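Local coordinates for ALKF (Bacillus cereus, PDB 3ZBO), which is of unknown function but has affinity for branched DNA, probably including Holliday junctions, and is related to the HEAT-like repeat DNA glycosylases, at residues 56-61 / 75-80. Sequence-based numbering, arbitrary orientation.
Sequences QELAEE and GIIADP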
ATOM      1  N   GLN A  56      17.491   0.936 -10.105  1.00 17.05           N
ATOM      2  CA  GLN A  56      17.330   1.910  -9.012  1.00 15.60           C
ATOM      3  C   GLN A  56      17.594   3.299  -9.455  1.00 16.14           C
ATOM      4  O   GLN A  56      16.882   4.250  -9.029  1.00 14.18           O
ATOM      5  CB  GLN A  56      18.159   1.539  -7.785  1.00 16.83           C
ATOM      6  CG  GLN A  56      17.763   2.427  -6.579  1.00 16.29           C
ATOM      7  CD  GLN A  56      16.302   2.120  -6.051  1.00 17.92           C
ATOM      8  OE1 GLN A  56      15.759   1.037  -6.234  1.00 19.65           O
ATOM      9  NE2 GLN A  56      15.676   3.108  -5.400  1.00 17.08           N
ATOM     10  N   GLU A  57      18.625   3.572 -10.245  1.00 15.23           N
ATOM     11  CA  GLU A  57      18.911   4.926 -10.671  1.00 14.37           C
ATOM     12  C   GLU A  57      17.734   5.557 -11.424  1.00 14.19           C
ATOM     13  O   GLU A  57      17.363   6.710 -11.141  1.00 14.51           O
ATOM     14  CB  GLU A  57      20.189   4.922 -11.509  1.00 17.10           C
ATOM     15  CG  GLU A  57      20.767   6.289 -11.751  1.00 16.91           C
ATOM     16  CD  GLU A  57      20.054   7.131 -12.760  1.00 18.77           C
ATOM     17  OE1 GLU A  57      19.608   6.527 -13.784  1.00 23.35           O
ATOM     18  OE2 GLU A  57      19.886   8.357 -12.533  1.00 20.47           O
ATOM     19  N   LEU A  58      17.186   4.791 -12.370  1.00 15.34           N
ATOM     20  CA  LEU A  58      16.090   5.278 -13.166  1.00 14.96           C
ATOM     21  C   LEU A  58      14.855   5.408 -12.231  1.00 13.22           C
ATOM     22  O   LEU A  58      14.136   6.443 -12.377  1.00 14.24           O
ATOM     23  CB  LEU A  58      15.749   4.237 -14.219  1.00 15.21           C
ATOM     24  CG  LEU A  58      14.623   4.608 -15.157  1.00 17.51           C
ATOM     25  CD1 LEU A  58      14.700   6.023 -15.792  1.00 21.19           C
ATOM     26  CD2 LEU A  58      14.554   3.524 -16.295  1.00 19.06           C
ATOM     27  N   ALA A  59      14.713   4.494 -11.272  1.00 14.24           N
ATOM     28  CA  ALA A  59      13.572   4.598 -10.344  1.00 13.75           C
ATOM     29  C   ALA A  59      13.676   5.910  -9.583  1.00 12.98           C
ATOM     30  O   ALA A  59      12.614   6.618  -9.415  1.00 14.44           O
ATOM     31  CB  ALA A  59      13.531   3.403  -9.289  1.00 14.57           C
ATOM     32  N   GLU A  60      14.884   6.257  -9.192  1.00 13.24           N
ATOM     33  CA  GLU A  60      15.033   7.523  -8.457  1.00 13.23           C
ATOM     34  C   GLU A  60      14.662   8.712  -9.270  1.00 14.42           C
ATOM     35  O   GLU A  60      13.995   9.663  -8.751  1.00 15.00           O
ATOM     36  CB  GLU A  60      16.430   7.716  -7.849  1.00 13.21           C
ATOM     37  CG  GLU A  60      16.745   6.717  -6.786  1.00 16.71           C
ATOM     38  CD  GLU A  60      16.033   6.903  -5.439  1.00 18.44           C
ATOM     39  OE1 GLU A  60      15.544   8.004  -5.215  1.00 17.66           O
ATOM     40  OE2 GLU A  60      16.042   6.011  -4.635  1.00 19.20           O
ATOM     41  N   GLU A  61      15.111   8.748 -10.545  1.00 13.28           N
ATOM     42  CA  GLU A  61      14.729   9.880 -11.361  1.00 15.14           C
ATOM     43  C   GLU A  61      13.214   9.957 -11.632  1.00 12.92           C
ATOM     44  O   GLU A  61      12.669  11.085 -11.645  1.00 14.65           O
ATOM     45  CB  GLU A  61      15.472   9.830 -12.713  1.00 15.23           C
ATOM     46  CG  GLU A  61      16.957   9.967 -12.565  1.00 18.16           C
ATOM     47  CD  GLU A  61      17.638  10.289 -13.931  1.00 22.23           C
ATOM     48  OE1 GLU A  61      17.108  11.062 -14.785  1.00 21.69           O
ATOM     49  OE2 GLU A  61      18.790   9.788 -14.102  1.00 22.75           O
ATOM     50  N   GLY A  75       8.322   2.558  -8.505  1.00 12.13           N
ATOM     51  CA  GLY A  75       8.252   1.430  -7.527  1.00 12.22           C
ATOM     52  C   GLY A  75       8.396   0.060  -8.198  1.00 13.81           C
ATOM     53  O   GLY A  75       9.024  -0.804  -7.589  1.00 15.22           O
ATOM     54  N   ILE A  76       7.816  -0.164  -9.383  1.00 14.07           N
ATOM     55  CA  ILE A  76       7.868  -1.473 -10.001  1.00 15.55           C
ATOM     56  C   ILE A  76       9.276  -1.783 -10.389  1.00 17.01           C
ATOM     57  O   ILE A  76       9.683  -2.991 -10.294  1.00 19.17           O
ATOM     58  CB  ILE A  76       6.969  -1.453 -11.197  1.00 18.13           C
ATOM     59  CG1 ILE A  76       5.490  -1.472 -10.736  1.00 18.96           C
ATOM     60  CG2 ILE A  76       7.285  -2.718 -12.126  1.00 20.22           C
ATOM     61  CD1 ILE A  76       4.688  -0.920 -11.846  1.00 25.77           C
ATOM     62  N   ILE A  77      10.051  -0.779 -10.821  1.00 15.70           N
ATOM     63  CA  ILE A  77      11.433  -1.054 -11.274  1.00 14.60           C
ATOM     64  C   ILE A  77      12.526  -0.848 -10.217  1.00 15.87           C
ATOM     65  O   ILE A  77      13.743  -0.872 -10.488  1.00 17.19           O
ATOM     66  CB  ILE A  77      11.834  -0.271 -12.518  1.00 12.96           C
ATOM     67  CG1 ILE A  77      11.813   1.272 -12.298  1.00 14.03           C
ATOM     68  CG2 ILE A  77      10.897  -0.664 -13.669  1.00 16.93           C
ATOM     69  CD1 ILE A  77      12.561   2.102 -13.363  1.00 19.60           C
ATOM     70  N   ALA A  78      12.117  -0.516  -9.008  1.00 14.68           N
ATOM     71  CA  ALA A  78      13.097  -0.303  -7.968  1.00 15.37           C
ATOM     72  C   ALA A  78      13.821  -1.582  -7.580  1.00 15.68           C
ATOM     73  O   ALA A  78      13.352  -2.698  -7.875  1.00 17.40           O
ATOM     74  CB  ALA A  78      12.331   0.281  -6.673  1.00 15.06           C
ATOM     75  N   ASP A  79      14.936  -1.421  -6.866  1.00 15.94           N
ATOM     76  CA  ASP A  79      15.623  -2.584  -6.231  1.00 15.91           C
ATOM     77  C   ASP A  79      15.514  -2.461  -4.711  1.00 17.40           C
ATOM     78  O   ASP A  79      16.374  -1.920  -4.016  1.00 17.45           O
ATOM     79  CB  ASP A  79      17.116  -2.487  -6.649  1.00 18.24           C
ATOM     80  CG  ASP A  79      17.880  -3.752  -6.303  1.00 23.07           C
ATOM     81  OD1 ASP A  79      17.312  -4.658  -5.629  1.00 21.24           O
ATOM     82  OD2 ASP A  79      19.070  -3.777  -6.732  1.00 23.38           O
ATOM     83  N   PRO A  80      14.412  -2.946  -4.187  1.00 17.22           N
ATOM     84  CA  PRO A  80      14.175  -2.728  -2.751  1.00 19.01           C
ATOM     85  C   PRO A  80      15.140  -3.439  -1.858  1.00 18.43           C
ATOM     86  O   PRO A  80      15.394  -2.905  -0.768  1.00 19.93           O
ATOM     87  CB  PRO A  80      12.773  -3.259  -2.541  1.00 20.41           C
ATOM     88  CG  PRO A  80      12.478  -4.097  -3.727  1.00 19.34           C
ATOM     89  CD  PRO A  80      13.281  -3.544  -4.883  1.00 20.14           C
TER
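Ile77 lays the tip of its side chain against Leu58, with CD1 of Ile77 3.7 Å from CG of Leu58 and the two side chains crossing at a slant. Because CG1 of Ile77 sits between the backbone N and carbonyl carbon (chi1 62°), the extended CG1-CD1 arm also passes CB of Ala59, which lies 4.1 Å from CG1 of Ile77. CB of Ala59 also lies 4.0 Å from CA of Ala78. Ile52 of helix 46-52 touches both Leu58 and Ile77.

Beside this patch, a polar link ties the chain leaving helix 68-77 to the start of helix 56-63. The backbone N of Asp79 donates to OE1 of Gln56 over 2.7 Å, with an angle of 167° at the hydrogen and an approach almost in line with the C=O bond. A bend at chi2 (68°) turns the Gln56 amide toward this loop. The amide's nitrogen is held too: NE2 of Gln56 donates to OE2 of Glu60, 3.0 Å away in the amide plane, meeting its anti side tilted from the carboxylate plane, so two bonds fix the amide's rotation. OE2 of Glu60 also accepts from Trp91, while OE1 salt-bridges Arg90, both of helix 85-94. Such packing of successive short helices is consistent with the HEAT-like fold of AlkD-related proteins.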